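PDB 3DD7: death on curing protein from Enterobacteria phage P1, which acts as the toxin of the Phd-Doc toxin-antitoxin pair, probably halting translation, and is inhibited by its antitoxin partner Phd through fold complementation. Local coordinates for residues Met1-Pro6 against Arg38-Val43; Ala15-Tyr20 against Asn69-Arg74; Asp50-Ser55 against Leu82-Asn87; Ala61-Tyr66 against Val102-Gly107; Ser94-Asp99 against Leu118-Gly123. The protein carries 2 engineered substitutions. All coordinates share one frame; numbering follows the deposited sequence.

In the fold
Six helices and no strands make up this compact Fic/Doc chain, and the five contacts sample joints between them. Contacts 1 and 2 lie on opposite sides of the chain's centre, their centres about 21 Å apart. Contacts 3 and 4 share helix 51-65, contacts 2 and 3 share helix 72-86, and contacts 4 and 5 share helix 97-105. Along the chain, contact 1 closes before contact 3 opens, while contacts 2, 3 and 4 interleave. Contact 3 touches contact 5 through the Asp50-Arg119 salt bridge, their centres about 13 Å apart. Helices 51-65 and 72-86 are thus tied to the N-terminal arm and the last helices, and contacts 2, 3 and 5 all reach the bound Phd peptide.

Contact 1: residues Met1-Pro6 against Arg38-Val43; sequences MRHISP and RVQARV
His3 and Gln40 carry this contact, in which the N-terminal arm of the all-helical Fic/Doc fold runs past helix 31-45 before entering helix 6-20. The tight part surrounds the Gln40 side chain. With CG beside its own backbone N (chi1 -70°) and an extended chain beyond, it runs alongside His3, the two chains pointing in opposite senses. Its CG makes an off-centre CH-pi contact, 4.2 Å from the centroid of the His3 ring. The amide and the imidazole are turned 57° apart, so the two groups do not stack. Farther out, Gln40 NE2 lies 3.6 Å from His3 CB. It also comes to 2.9 Å from Ile4 O, yet the angle is too poor for a hydrogen bond. What gathers the polar groups here is Tyr58 of helix 51-65: its hydroxyl bonds His3 ND1 and Ile4 N, and Gln40 NE2 weakly. The arm is therefore fixed to a third helix as well as to the one it passes, and Ser5, the N-cap of helix 6-20, bonds Glu8 N through OG. The other end of the contact is looser. Met1 is exposed, although it also rests on Leu51, Val54 and Phe83, and its SD stays 4.4 Å from Val43 CG1. That same methyl meets the His3 imidazole at the ring edge, close to the ring plane, with Val43 CG1 4.0 Å from CE1.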
# COMPACT_ATOMS: atom_id res chain seq x y z
N MET A 1 -11.23 11.82 5.77
CA MET A 1 -10.64 11.23 4.53
C MET A 1 -11.04 9.77 4.41
O MET A 1 -11.44 9.15 5.39
CB MET A 1 -9.11 11.39 4.49
CG MET A 1 -8.37 10.80 5.68
SD MET A 1 -6.56 10.87 5.57
CE MET A 1 -6.25 12.65 5.57
N ARG A 2 -10.95 9.23 3.20
CA ARG A 2 -11.38 7.86 2.94
C ARG A 2 -10.24 6.87 3.18
O ARG A 2 -9.21 6.92 2.52
CB ARG A 2 -11.92 7.74 1.52
CG ARG A 2 -13.27 8.44 1.34
CD ARG A 2 -13.33 9.21 0.04
N HIS A 3 -10.46 5.97 4.13
CA HIS A 3 -9.44 5.02 4.52
C HIS A 3 -9.66 3.63 3.91
O HIS A 3 -10.68 3.38 3.26
CB HIS A 3 -9.38 4.93 6.04
CG HIS A 3 -8.72 6.10 6.67
ND1 HIS A 3 -7.34 6.20 6.78
CD2 HIS A 3 -9.23 7.24 7.21
CE1 HIS A 3 -7.04 7.35 7.37
NE2 HIS A 3 -8.16 7.98 7.65
N ILE A 4 -8.67 2.77 4.10
CA ILE A 4 -8.73 1.39 3.61
C ILE A 4 -8.93 0.50 4.81
O ILE A 4 -8.14 0.54 5.75
CB ILE A 4 -7.41 0.97 2.91
CG1 ILE A 4 -7.12 1.89 1.73
CG2 ILE A 4 -7.47 -0.51 2.49
CD1 ILE A 4 -5.81 1.62 1.06
N SER A 5 -9.99 -0.31 4.76
CA SER A 5 -10.30 -1.21 5.85
C SER A 5 -9.40 -2.46 5.79
O SER A 5 -8.84 -2.78 4.74
CB SER A 5 -11.77 -1.62 5.78
OG SER A 5 -11.98 -2.57 4.74
N PRO A 6 -9.29 -3.19 6.91
CA PRO A 6 -8.49 -4.41 6.92
C PRO A 6 -9.01 -5.43 5.92
O PRO A 6 -8.21 -6.11 5.27
CB PRO A 6 -8.69 -4.96 8.34
CG PRO A 6 -9.06 -3.78 9.15
CD PRO A 6 -9.87 -2.91 8.24
N ARG A 38 -4.04 0.36 13.72
CA ARG A 38 -2.94 1.22 14.20
C ARG A 38 -2.71 2.44 13.30
O ARG A 38 -2.51 3.56 13.79
CB ARG A 38 -1.64 0.41 14.33
CG ARG A 38 -1.54 -0.46 15.59
N VAL A 39 -2.76 2.23 11.98
CA VAL A 39 -2.54 3.30 11.01
C VAL A 39 -3.61 4.37 11.18
O VAL A 39 -3.33 5.56 11.24
CB VAL A 39 -2.53 2.77 9.54
CG1 VAL A 39 -2.59 3.94 8.50
CG2 VAL A 39 -1.31 1.91 9.30
N GLN A 40 -4.85 3.93 11.25
CA GLN A 40 -5.97 4.85 11.28
C GLN A 40 -6.01 5.59 12.60
O GLN A 40 -6.27 6.80 12.63
CB GLN A 40 -7.26 4.09 11.02
CG GLN A 40 -7.33 3.61 9.58
CD GLN A 40 -8.43 2.62 9.33
OE1 GLN A 40 -9.19 2.30 10.22
NE2 GLN A 40 -8.52 2.13 8.10
N ALA A 41 -5.75 4.87 13.70
CA ALA A 41 -5.68 5.49 15.03
C ALA A 41 -4.60 6.57 15.07
O ALA A 41 -4.81 7.65 15.59
CB ALA A 41 -5.40 4.42 16.09
N ARG A 42 -3.43 6.26 14.52
CA ARG A 42 -2.32 7.20 14.49
C ARG A 42 -2.66 8.44 13.67
O ARG A 42 -2.37 9.57 14.08
CB ARG A 42 -1.07 6.50 13.94
CG ARG A 42 0.12 7.39 13.72
CD ARG A 42 1.28 6.58 13.11
N VAL A 43 -3.27 8.23 12.51
CA VAL A 43 -3.70 9.34 11.66
C VAL A 43 -4.63 10.30 12.41
O VAL A 43 -4.45 11.53 12.34
CB VAL A 43 -4.34 8.84 10.34
CG1 VAL A 43 -5.11 9.98 9.62
CG2 VAL A 43 -3.25 8.25 9.44

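Contact 2: residues Ala15-Tyr20 against Asn69-Arg74; sequences ANISRY and NDANKR
Arg74 reaches across to Asn16 and makes the one hydrogen bond between these segments, NH1 to Asn16 OD1 at 2.8 Å. The nitrogen lies nearly along the C=O axis of the amide (169°), but the oxygen is tilted 33° from the guanidinium plane. Arg74 CD is also close, 3.2 Å from Asn16 OD1, and NH1 packs 3.5 Å from Tyr20 CB. Beside this polar pair, Ile17 CD1 presses on Ala71 CB at 3.5 Å. In the next shell, the bend of the arginine chain at chi3 (-84°) folds its head back over its own segment, where Ala71 CB sits over the centre of one guanidinium face. NH1 gains a second acceptor in Gly21 O, just past the end of helix 6-20. Asn16 has a second partner, ND2 bonding a polar side chain of the bound Phd peptide, and Tyr20 OH bonds an acidic one. The 69-74 segment belongs to the Fic signature, whose Asp-Ala-Asn-Lys-Arg run leads into a helix. Asp70 is bonded at three atoms around that turn: OD1 takes Ala71 N at 2.8 Å from above the carboxylate plane, OD2 takes Leu23 N, and the backbone O accepts from His13 NE2. The contact thus joins the end of helix 6-20 to the start of helix 72-86, while Lys73 on that second helix leans on helix 97-105.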
# COMPACT_ATOMS: atom_id res chain seq x y z
N ALA A 15 -6.86 -10.47 -4.61
CA ALA A 15 -7.05 -10.20 -6.06
C ALA A 15 -5.71 -10.07 -6.79
O ALA A 15 -5.57 -10.48 -7.95
CB ALA A 15 -7.88 -8.95 -6.25
N ASN A 16 -4.73 -9.49 -6.10
CA ASN A 16 -3.40 -9.32 -6.64
C ASN A 16 -2.70 -10.68 -6.81
O ASN A 16 -2.06 -10.96 -7.84
CB ASN A 16 -2.58 -8.42 -5.72
CG ASN A 16 -1.32 -7.98 -6.37
OD1 ASN A 16 -0.35 -8.70 -6.41
ND2 ASN A 16 -1.33 -6.79 -6.92
N ILE A 17 -2.87 -11.54 -5.81
CA ILE A 17 -2.30 -12.89 -5.87
C ILE A 17 -2.87 -13.64 -7.07
O ILE A 17 -2.13 -14.30 -7.81
CB ILE A 17 -2.55 -13.68 -4.54
CG1 ILE A 17 -1.64 -13.15 -3.42
CG2 ILE A 17 -2.43 -15.22 -4.74
CD1 ILE A 17 -0.17 -13.45 -3.58
N SER A 18 -4.19 -13.53 -7.24
CA SER A 18 -4.91 -14.19 -8.32
C SER A 18 -4.41 -13.73 -9.69
O SER A 18 -4.21 -14.54 -10.60
CB SER A 18 -6.42 -13.92 -8.19
OG SER A 18 -7.16 -14.69 -9.12
N ARG A 19 -4.21 -12.43 -9.83
CA ARG A 19 -3.87 -11.86 -11.12
C ARG A 19 -2.40 -12.06 -11.48
O ARG A 19 -2.07 -12.42 -12.61
CB ARG A 19 -4.29 -10.39 -11.17
CG ARG A 19 -3.81 -9.66 -12.40
CD ARG A 19 -4.67 -8.47 -12.67
NE ARG A 19 -4.07 -7.62 -13.70
CZ ARG A 19 -4.66 -6.53 -14.15
NH1 ARG A 19 -5.87 -6.21 -13.71
NH2 ARG A 19 -4.04 -5.77 -15.07
N TYR A 20 -1.53 -11.85 -10.49
CA TYR A 20 -0.08 -11.81 -10.73
C TYR A 20 0.70 -13.01 -10.18
O TYR A 20 1.87 -13.22 -10.54
CB TYR A 20 0.50 -10.52 -10.15
CG TYR A 20 -0.03 -9.28 -10.83
CD1 TYR A 20 0.41 -8.91 -12.10
CD2 TYR A 20 -0.97 -8.47 -10.21
CE1 TYR A 20 -0.09 -7.74 -12.73
CE2 TYR A 20 -1.48 -7.34 -10.83
CZ TYR A 20 -1.03 -6.97 -12.07
OH TYR A 20 -1.55 -5.84 -12.63
N ASN A 69 1.54 -14.20 3.57
CA ASN A 69 2.61 -15.11 3.21
C ASN A 69 3.41 -14.59 2.02
O ASN A 69 4.59 -14.91 1.87
CB ASN A 69 2.03 -16.47 2.85
CG ASN A 69 1.39 -17.17 4.05
OD1 ASN A 69 0.30 -17.73 3.93
ND2 ASN A 69 2.07 -17.17 5.18
N ASP A 70 2.74 -13.82 1.18
CA ASP A 70 3.36 -13.33 -0.05
C ASP A 70 2.64 -12.06 -0.50
O ASP A 70 1.54 -11.77 -0.05
CB ASP A 70 3.30 -14.42 -1.13
CG ASP A 70 4.33 -14.24 -2.23
OD1 ASP A 70 5.10 -13.27 -2.18
OD2 ASP A 70 4.36 -15.09 -3.16
N ALA A 71 3.30 -11.34 -1.40
CA ALA A 71 2.78 -10.13 -2.03
C ALA A 71 2.50 -9.02 -1.01
O ALA A 71 1.59 -8.21 -1.20
CB ALA A 71 1.53 -10.45 -2.88
N ASN A 72 3.27 -8.98 0.07
CA ASN A 72 3.18 -7.87 1.01
C ASN A 72 3.60 -6.56 0.38
O ASN A 72 2.95 -5.53 0.59
CB ASN A 72 4.03 -8.15 2.25
CG ASN A 72 3.50 -9.28 3.06
OD1 ASN A 72 2.44 -9.17 3.66
ND2 ASN A 72 4.25 -10.37 3.13
N LYS A 73 4.68 -6.58 -0.39
CA LYS A 73 5.14 -5.34 -1.03
C LYS A 73 4.13 -4.87 -2.08
O LYS A 73 3.79 -3.68 -2.13
CB LYS A 73 6.54 -5.48 -1.62
CG LYS A 73 7.64 -5.69 -0.56
CD LYS A 73 9.00 -5.87 -1.20
CE LYS A 73 9.13 -7.17 -2.01
NZ LYS A 73 9.38 -8.32 -1.09
N ARG A 74 3.65 -5.79 -2.91
CA ARG A 74 2.62 -5.43 -3.89
C ARG A 74 1.40 -4.83 -3.21
O ARG A 74 0.87 -3.80 -3.66
CB ARG A 74 2.24 -6.62 -4.77
CG ARG A 74 3.20 -6.82 -5.93
CD ARG A 74 2.78 -8.09 -6.69
NE ARG A 74 3.31 -9.31 -6.08
CZ ARG A 74 2.76 -10.52 -6.18
NH1 ARG A 74 1.59 -10.69 -6.78
NH2 ARG A 74 3.38 -11.58 -5.66

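Contact 3: residues Asp50-Ser55 against Leu82-Asn87; sequences DLFEVS and LFLRRN
Leu51 offers a useful thread through this contact: its CB and two methyls divide among Leu84, Asn87 and Phe83. Leu51 CB lies 4.1 Å from Leu84 CD2. Beyond CG the chain forks over the end of the opposing helix: Leu51 CD1 approaches Asn87 CB at 3.7 Å, whereas CD2 divides its contacts between Asn87 CB and Phe83 CZ, the latter at 3.8 Å. The Phe83 ring then packs against the first turn of helix 51-65. Its CG is anti to the backbone N (chi1 170°), which sends the ring toward that turn, and Phe83 CE2 meets Leu51 O near the ring plane at 3.4 Å. The far end of the ring is shared with Val54, whose CG1 is 3.4 Å from Phe83 CZ, the two side chains crossing at about a right angle. Leu84, on the neighbouring flank, brings CD2 against both Ser55 CB and the Phe52 ring, with Phe52 CD1 3.8 Å away.

Here two Fic/Doc helices run nearly antiparallel, their short axes 150° apart, the N-terminal turn of one against the C-terminal turn of the other. Asp50 caps the start of helix 51-65: its OD1 accepts from Glu53 N, weakly from Phe52 N, and forms a salt bridge with Arg119. Across from it, where helix 72-86 ends, Asn87 ND2 donates to Phe83 O at 2.9 Å while also resting over one face of the Phe83 ring. Asn87 N reaches that carbonyl oxygen from the other face of its plane, and Asn87 OD1 accepts from Arg2 N of the N-terminal arm.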
# COMPACT_ATOMS: atom_id res chain seq x y z
N ASP A 50 -2.26 15.40 5.73
CA ASP A 50 -1.53 15.34 4.48
C ASP A 50 -1.70 13.97 3.83
O ASP A 50 -1.26 12.97 4.40
CB ASP A 50 -0.05 15.63 4.72
CG ASP A 50 0.73 15.76 3.44
OD1 ASP A 50 0.85 14.75 2.72
OD2 ASP A 50 1.20 16.87 3.12
N LEU A 51 -2.31 13.94 2.65
CA LEU A 51 -2.65 12.68 1.98
C LEU A 51 -1.41 11.86 1.70
O LEU A 51 -1.45 10.64 1.81
CB LEU A 51 -3.42 12.94 0.69
CG LEU A 51 -4.86 13.40 0.89
CD1 LEU A 51 -5.49 13.59 -0.49
CD2 LEU A 51 -5.67 12.40 1.74
N PHE A 52 -0.31 12.52 1.39
CA PHE A 52 0.92 11.78 1.06
C PHE A 52 1.56 11.13 2.28
O PHE A 52 2.10 10.02 2.17
CB PHE A 52 1.88 12.65 0.27
CG PHE A 52 1.31 13.06 -1.05
CD1 PHE A 52 1.17 12.11 -2.07
CD2 PHE A 52 0.80 14.34 -1.25
CE1 PHE A 52 0.59 12.46 -3.28
CE2 PHE A 52 0.22 14.68 -2.47
CZ PHE A 52 0.12 13.75 -3.48
N GLU A 53 1.48 11.81 3.43
CA GLU A 53 1.94 11.21 4.68
C GLU A 53 1.09 9.99 5.04
O GLU A 53 1.62 8.94 5.39
CB GLU A 53 1.96 12.19 5.87
CG GLU A 53 3.31 12.06 6.66
CD GLU A 53 3.21 11.81 8.17
OE1 GLU A 53 3.77 10.78 8.63
OE2 GLU A 53 2.64 12.65 8.92
N VAL A 54 -0.23 10.13 4.91
CA VAL A 54 -1.14 9.02 5.18
C VAL A 54 -0.88 7.85 4.21
O VAL A 54 -0.73 6.72 4.66
CB VAL A 54 -2.62 9.44 5.20
CG1 VAL A 54 -3.50 8.28 5.65
CG2 VAL A 54 -2.81 10.64 6.16
N SER A 55 -0.82 8.13 2.91
CA SER A 55 -0.51 7.08 1.92
C SER A 55 0.79 6.37 2.28
O SER A 55 0.87 5.14 2.24
CB SER A 55 -0.41 7.66 0.51
OG SER A 55 -0.08 6.64 -0.43
N LEU A 82 -4.18 3.18 -4.02
CA LEU A 82 -5.64 3.12 -3.92
C LEU A 82 -6.14 4.20 -2.98
O LEU A 82 -7.13 4.91 -3.27
CB LEU A 82 -6.10 1.74 -3.45
CG LEU A 82 -7.62 1.55 -3.30
CD1 LEU A 82 -8.38 1.83 -4.60
CD2 LEU A 82 -7.95 0.15 -2.73
N PHE A 83 -5.47 4.33 -1.84
CA PHE A 83 -5.76 5.37 -0.88
C PHE A 83 -5.70 6.75 -1.55
O PHE A 83 -6.65 7.54 -1.44
CB PHE A 83 -4.82 5.30 0.33
CG PHE A 83 -4.95 6.49 1.21
CD1 PHE A 83 -5.97 6.55 2.17
CD2 PHE A 83 -4.11 7.58 1.05
CE1 PHE A 83 -6.13 7.65 2.95
CE2 PHE A 83 -4.28 8.72 1.84
CZ PHE A 83 -5.29 8.75 2.79
N LEU A 84 -4.60 7.05 -2.25
CA LEU A 84 -4.49 8.34 -2.94
C LEU A 84 -5.62 8.55 -3.95
O LEU A 84 -6.24 9.61 -3.97
CB LEU A 84 -3.12 8.52 -3.60
CG LEU A 84 -1.90 8.70 -2.70
CD1 LEU A 84 -0.65 8.69 -3.60
CD2 LEU A 84 -1.95 9.95 -1.78
N ARG A 85 -5.87 7.54 -4.78
CA ARG A 85 -6.94 7.60 -5.78
C ARG A 85 -8.34 7.87 -5.18
O ARG A 85 -9.12 8.69 -5.72
CB ARG A 85 -6.93 6.34 -6.65
CG ARG A 85 -7.90 6.41 -7.84
CD ARG A 85 -7.91 5.10 -8.57
NE ARG A 85 -8.78 4.13 -7.91
CZ ARG A 85 -9.06 2.91 -8.36
NH1 ARG A 85 -8.51 2.44 -9.47
NH2 ARG A 85 -9.89 2.14 -7.68
N ARG A 86 -8.67 7.21 -4.08
CA ARG A 86 -9.97 7.42 -3.45
C ARG A 86 -10.11 8.83 -2.91
O ARG A 86 -11.23 9.36 -2.80
CB ARG A 86 -10.14 6.50 -2.26
CG ARG A 86 -10.06 5.08 -2.58
CD ARG A 86 -10.90 4.39 -1.57
NE ARG A 86 -11.36 3.16 -2.15
CZ ARG A 86 -11.74 2.12 -1.44
NH1 ARG A 86 -11.72 2.19 -0.12
NH2 ARG A 86 -12.13 1.02 -2.06
N ASN A 87 -8.98 9.42 -2.54
CA ASN A 87 -8.99 10.77 -2.00
C ASN A 87 -8.76 11.86 -3.04
O ASN A 87 -8.43 12.99 -2.72
CB ASN A 87 -8.04 10.87 -0.81
CG ASN A 87 -8.60 10.15 0.41
OD1 ASN A 87 -9.49 10.66 1.08
ND2 ASN A 87 -8.11 8.92 0.66

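Contact 4: residues Ala61-Tyr66 against Val102-Gly107; sequences ATARGY and VGAATG. Engineered in segment 61-66: Tyr66 (natural residue His).
Arg64 bonds Ala104 O, and Ala63 packs on Ala105: the contact has a polar half and an apolar half. The arginine chain, extended from CG to NE, delivers its guanidinium to the last turn of helix 97-105. There Arg64 NE donates to Ala104 O at 2.7 Å and a straight 167°, with the oxygen in the guanidinium plane. Arg64 NH2 adds a weak bond to Ala104 O at 3.1 Å. Gly107 N also donates to Ala104 O, within the Schellman motif that ends the helix, so the carbonyl is gripped from both segments. A cation at this C-terminal end would be expected to suit the helix dipole. Over one guanidinium face lies Gly107 CA, 3.4 Å from Arg64 NH2.

The apolar contacts are small and close. Ala63 CB meets Ala105 CB at 3.9 Å and Ala104 CB at 4.4 Å, and the two backbones come so near that the CA atoms of Ala63 and Ala105 are 4.6 Å apart.

Such alanine-lined contact lets the ends of helices 51-65 and 97-105 lie close together. Ala63 also touches Ala76 of helix 72-86, Ala105 touches Lys73 on that helix, and Ala61 leans toward helix 31-45.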
# COMPACT_ATOMS: atom_id res chain seq x y z
N ALA A 61 3.50 0.59 6.66
CA ALA A 61 2.90 -0.34 7.63
C ALA A 61 2.67 -1.74 7.05
O ALA A 61 2.96 -2.76 7.70
CB ALA A 61 1.62 0.24 8.22
N THR A 62 2.19 -1.80 5.81
CA THR A 62 1.94 -3.07 5.15
C THR A 62 3.25 -3.70 4.66
O THR A 62 3.47 -4.91 4.82
CB THR A 62 0.90 -2.92 4.04
OG1 THR A 62 -0.33 -2.54 4.65
CG2 THR A 62 0.68 -4.23 3.29
N ALA A 63 4.13 -2.87 4.11
CA ALA A 63 5.39 -3.37 3.58
C ALA A 63 6.23 -4.05 4.66
O ALA A 63 6.91 -5.05 4.38
CB ALA A 63 6.16 -2.26 2.87
N ARG A 64 6.17 -3.54 5.88
CA ARG A 64 6.95 -4.08 7.01
C ARG A 64 6.19 -5.06 7.89
O ARG A 64 6.78 -5.71 8.76
CB ARG A 64 7.44 -2.94 7.90
CG ARG A 64 8.39 -2.04 7.22
CD ARG A 64 9.04 -1.07 8.16
NE ARG A 64 9.68 -0.09 7.32
CZ ARG A 64 10.21 1.06 7.69
NH1 ARG A 64 10.19 1.44 8.98
NH2 ARG A 64 10.74 1.83 6.75
N GLY A 65 4.88 -5.17 7.67
CA GLY A 65 3.98 -5.81 8.62
C GLY A 65 3.84 -7.32 8.51
O GLY A 65 3.39 -7.97 9.46
N TYR A 66 4.23 -7.88 7.36
CA TYR A 66 4.16 -9.33 7.11
C TYR A 66 2.79 -9.89 7.48
O TYR A 66 2.65 -10.89 8.18
CB TYR A 66 5.29 -10.09 7.83
CG TYR A 66 6.66 -9.66 7.36
CD1 TYR A 66 7.31 -8.58 7.96
CD2 TYR A 66 7.30 -10.31 6.30
CE1 TYR A 66 8.56 -8.16 7.54
CE2 TYR A 66 8.57 -9.90 5.86
CZ TYR A 66 9.19 -8.82 6.49
OH TYR A 66 10.44 -8.39 6.08
N VAL A 102 10.44 -1.64 -1.93
CA VAL A 102 11.46 -2.52 -1.34
C VAL A 102 12.19 -1.78 -0.20
O VAL A 102 12.36 -2.32 0.91
CB VAL A 102 12.47 -3.04 -2.41
CG1 VAL A 102 13.61 -3.84 -1.77
CG2 VAL A 102 11.75 -3.88 -3.45
N GLY A 103 12.60 -0.54 -0.45
CA GLY A 103 13.29 0.24 0.57
C GLY A 103 12.45 0.46 1.81
O GLY A 103 12.97 0.43 2.94
N ALA A 104 11.16 0.68 1.62
CA ALA A 104 10.22 0.83 2.73
C ALA A 104 10.14 -0.48 3.50
O ALA A 104 10.14 -0.50 4.74
CB ALA A 104 8.84 1.21 2.19
N ALA A 105 10.07 -1.57 2.75
CA ALA A 105 9.91 -2.91 3.31
C ALA A 105 11.10 -3.33 4.19
O ALA A 105 10.91 -3.98 5.20
CB ALA A 105 9.67 -3.92 2.19
N THR A 106 12.31 -2.92 3.79
CA THR A 106 13.55 -3.32 4.48
C THR A 106 13.86 -2.39 5.65
O THR A 106 14.81 -2.62 6.39
CB THR A 106 14.77 -3.33 3.52
OG1 THR A 106 14.90 -2.05 2.89
CG2 THR A 106 14.60 -4.39 2.45
N GLY A 107 13.06 -1.34 5.82
CA GLY A 107 13.31 -0.36 6.87
C GLY A 107 14.31 0.73 6.50
O GLY A 107 14.69 1.53 7.35

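Contact 5: residues Ser94-Asp99 against Leu118-Gly123; sequences SPELAD and LRRLYG
The capped turn leading into helix 97-105, from Ser94 to Leu97, meets the last turn of helix 111-122 through Glu96, Leu97, Arg120, Leu121 and Tyr122. At the rim is a salt bridge of the two-pronged, end-on kind. Arg120 NH2 donates to Glu96 OE1 at 2.7 Å and NH1 to OE2 at 3.1 Å, each oxygen being met on its syn side. Both bonds are nearly straight, and the carboxylate and guanidinium planes are only 18° apart, so the two groups meet edge to edge and nearly coplanar. The arginine reaches it by a bend at chi3 (62°), and the two chains cross at about a right angle.

Beneath the ion pair the contact turns apolar. Leu121 CD2 lies 3.7 Å from Ser94 OG, whose oxygen is already committed to the turn. Ser94 OG accepts from Glu96 N at 3.0 Å, a capping bond, while Leu97 N to Ser94 O closes the type I turn. Here the last two helices of the Fic/Doc chain, 97-105 and 111-122, meet through leucines: Leu97, the final residue of the turn, puts CD2 3.8 Å from Leu121 CD1. The two Leu97 methyls also approach the Tyr122 hydroxyl, CD1 to 3.4 Å from OH, with CD2 near the plane of the ring at its edge. Leu121 CB covers one ring face, and the hydroxyl itself is hydrogen-bonded to Phe92 O, whose ring also meets that of Tyr122 edge-to-face. Leu97 further touches Leu77 and Leu81 of helix 72-86 and an apolar side chain of the bound Phd peptide.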
# COMPACT_ATOMS: atom_id res chain seq x y z
N SER A 94 5.05 4.48 -12.13
CA SER A 94 6.34 5.10 -12.32
C SER A 94 7.38 4.03 -12.09
O SER A 94 7.19 3.18 -11.22
CB SER A 94 6.54 6.23 -11.30
OG SER A 94 7.91 6.41 -11.00
N PRO A 95 8.48 4.06 -12.88
CA PRO A 95 9.53 3.05 -12.68
C PRO A 95 10.28 3.19 -11.34
O PRO A 95 11.09 2.31 -11.02
CB PRO A 95 10.48 3.27 -13.87
CG PRO A 95 10.28 4.67 -14.29
CD PRO A 95 8.80 5.00 -13.98
N GLU A 96 9.99 4.24 -10.56
CA GLU A 96 10.59 4.39 -9.20
C GLU A 96 9.90 3.61 -8.07
O GLU A 96 10.46 3.43 -6.99
CB GLU A 96 10.68 5.87 -8.82
CG GLU A 96 11.53 6.70 -9.77
CD GLU A 96 11.72 8.14 -9.30
OE1 GLU A 96 12.12 8.31 -8.13
OE2 GLU A 96 11.50 9.08 -10.11
N LEU A 97 8.68 3.15 -8.33
CA LEU A 97 7.81 2.59 -7.27
C LEU A 97 8.33 1.28 -6.68
O LEU A 97 8.20 1.07 -5.48
CB LEU A 97 6.36 2.41 -7.77
CG LEU A 97 5.56 3.67 -8.16
CD1 LEU A 97 4.15 3.34 -8.68
CD2 LEU A 97 5.45 4.66 -7.02
N ALA A 98 8.88 0.41 -7.52
CA ALA A 98 9.38 -0.89 -7.05
C ALA A 98 10.48 -0.73 -6.00
O ALA A 98 10.35 -1.26 -4.88
CB ALA A 98 9.86 -1.76 -8.23
N ASP A 99 11.54 0.03 -6.32
CA ASP A 99 12.67 0.24 -5.40
C ASP A 99 12.22 0.99 -4.15
O ASP A 99 12.74 0.74 -3.05
CB ASP A 99 13.84 1.00 -6.05
CG ASP A 99 14.47 0.25 -7.21
OD1 ASP A 99 14.45 -0.99 -7.24
OD2 ASP A 99 15.02 0.94 -8.11
N LEU A 118 6.23 10.11 -2.90
CA LEU A 118 4.86 10.08 -3.42
C LEU A 118 4.39 11.49 -3.77
O LEU A 118 3.71 11.69 -4.79
CB LEU A 118 3.90 9.44 -2.41
CG LEU A 118 4.14 7.96 -2.08
CD1 LEU A 118 3.08 7.47 -1.07
CD2 LEU A 118 4.15 7.13 -3.32
N ARG A 119 4.74 12.47 -2.93
CA ARG A 119 4.34 13.85 -3.17
C ARG A 119 4.99 14.40 -4.45
O ARG A 119 4.35 15.11 -5.23
CB ARG A 119 4.68 14.74 -1.96
CG ARG A 119 4.11 16.16 -2.02
CD ARG A 119 4.52 16.96 -0.77
NE ARG A 119 3.84 16.46 0.42
CZ ARG A 119 4.43 15.74 1.38
NH1 ARG A 119 5.72 15.43 1.29
NH2 ARG A 119 3.74 15.33 2.42
N ARG A 120 6.27 14.07 -4.67
CA ARG A 120 6.92 14.47 -5.91
C ARG A 120 6.23 13.85 -7.11
O ARG A 120 5.94 14.54 -8.08
CB ARG A 120 8.41 14.11 -5.92
CG ARG A 120 9.06 14.20 -7.30
CD ARG A 120 10.56 14.09 -7.22
NE ARG A 120 11.03 12.82 -6.67
CZ ARG A 120 11.16 11.70 -7.39
NH1 ARG A 120 10.83 11.69 -8.68
NH2 ARG A 120 11.63 10.59 -6.82
N LEU A 121 5.96 12.55 -7.03
CA LEU A 121 5.37 11.83 -8.15
C LEU A 121 3.96 12.31 -8.47
O LEU A 121 3.65 12.57 -9.64
CB LEU A 121 5.37 10.31 -7.90
CG LEU A 121 6.75 9.64 -7.96
CD1 LEU A 121 6.65 8.20 -7.50
CD2 LEU A 121 7.34 9.71 -9.39
N TYR A 122 3.13 12.45 -7.44
CA TYR A 122 1.68 12.62 -7.63
C TYR A 122 1.04 13.93 -7.17
O TYR A 122 -0.12 14.16 -7.47
CB TYR A 122 0.90 11.44 -7.01
CG TYR A 122 1.44 10.12 -7.46
CD1 TYR A 122 1.36 9.76 -8.80
CD2 TYR A 122 2.05 9.25 -6.56
CE1 TYR A 122 1.90 8.55 -9.25
CE2 TYR A 122 2.59 8.04 -7.00
CZ TYR A 122 2.50 7.69 -8.34
OH TYR A 122 3.03 6.51 -8.79
N GLY A 123 1.78 14.77 -6.46
CA GLY A 123 1.21 16.01 -5.90
C GLY A 123 1.10 17.17 -6.89
O GLY A 123 1.62 17.11 -8.01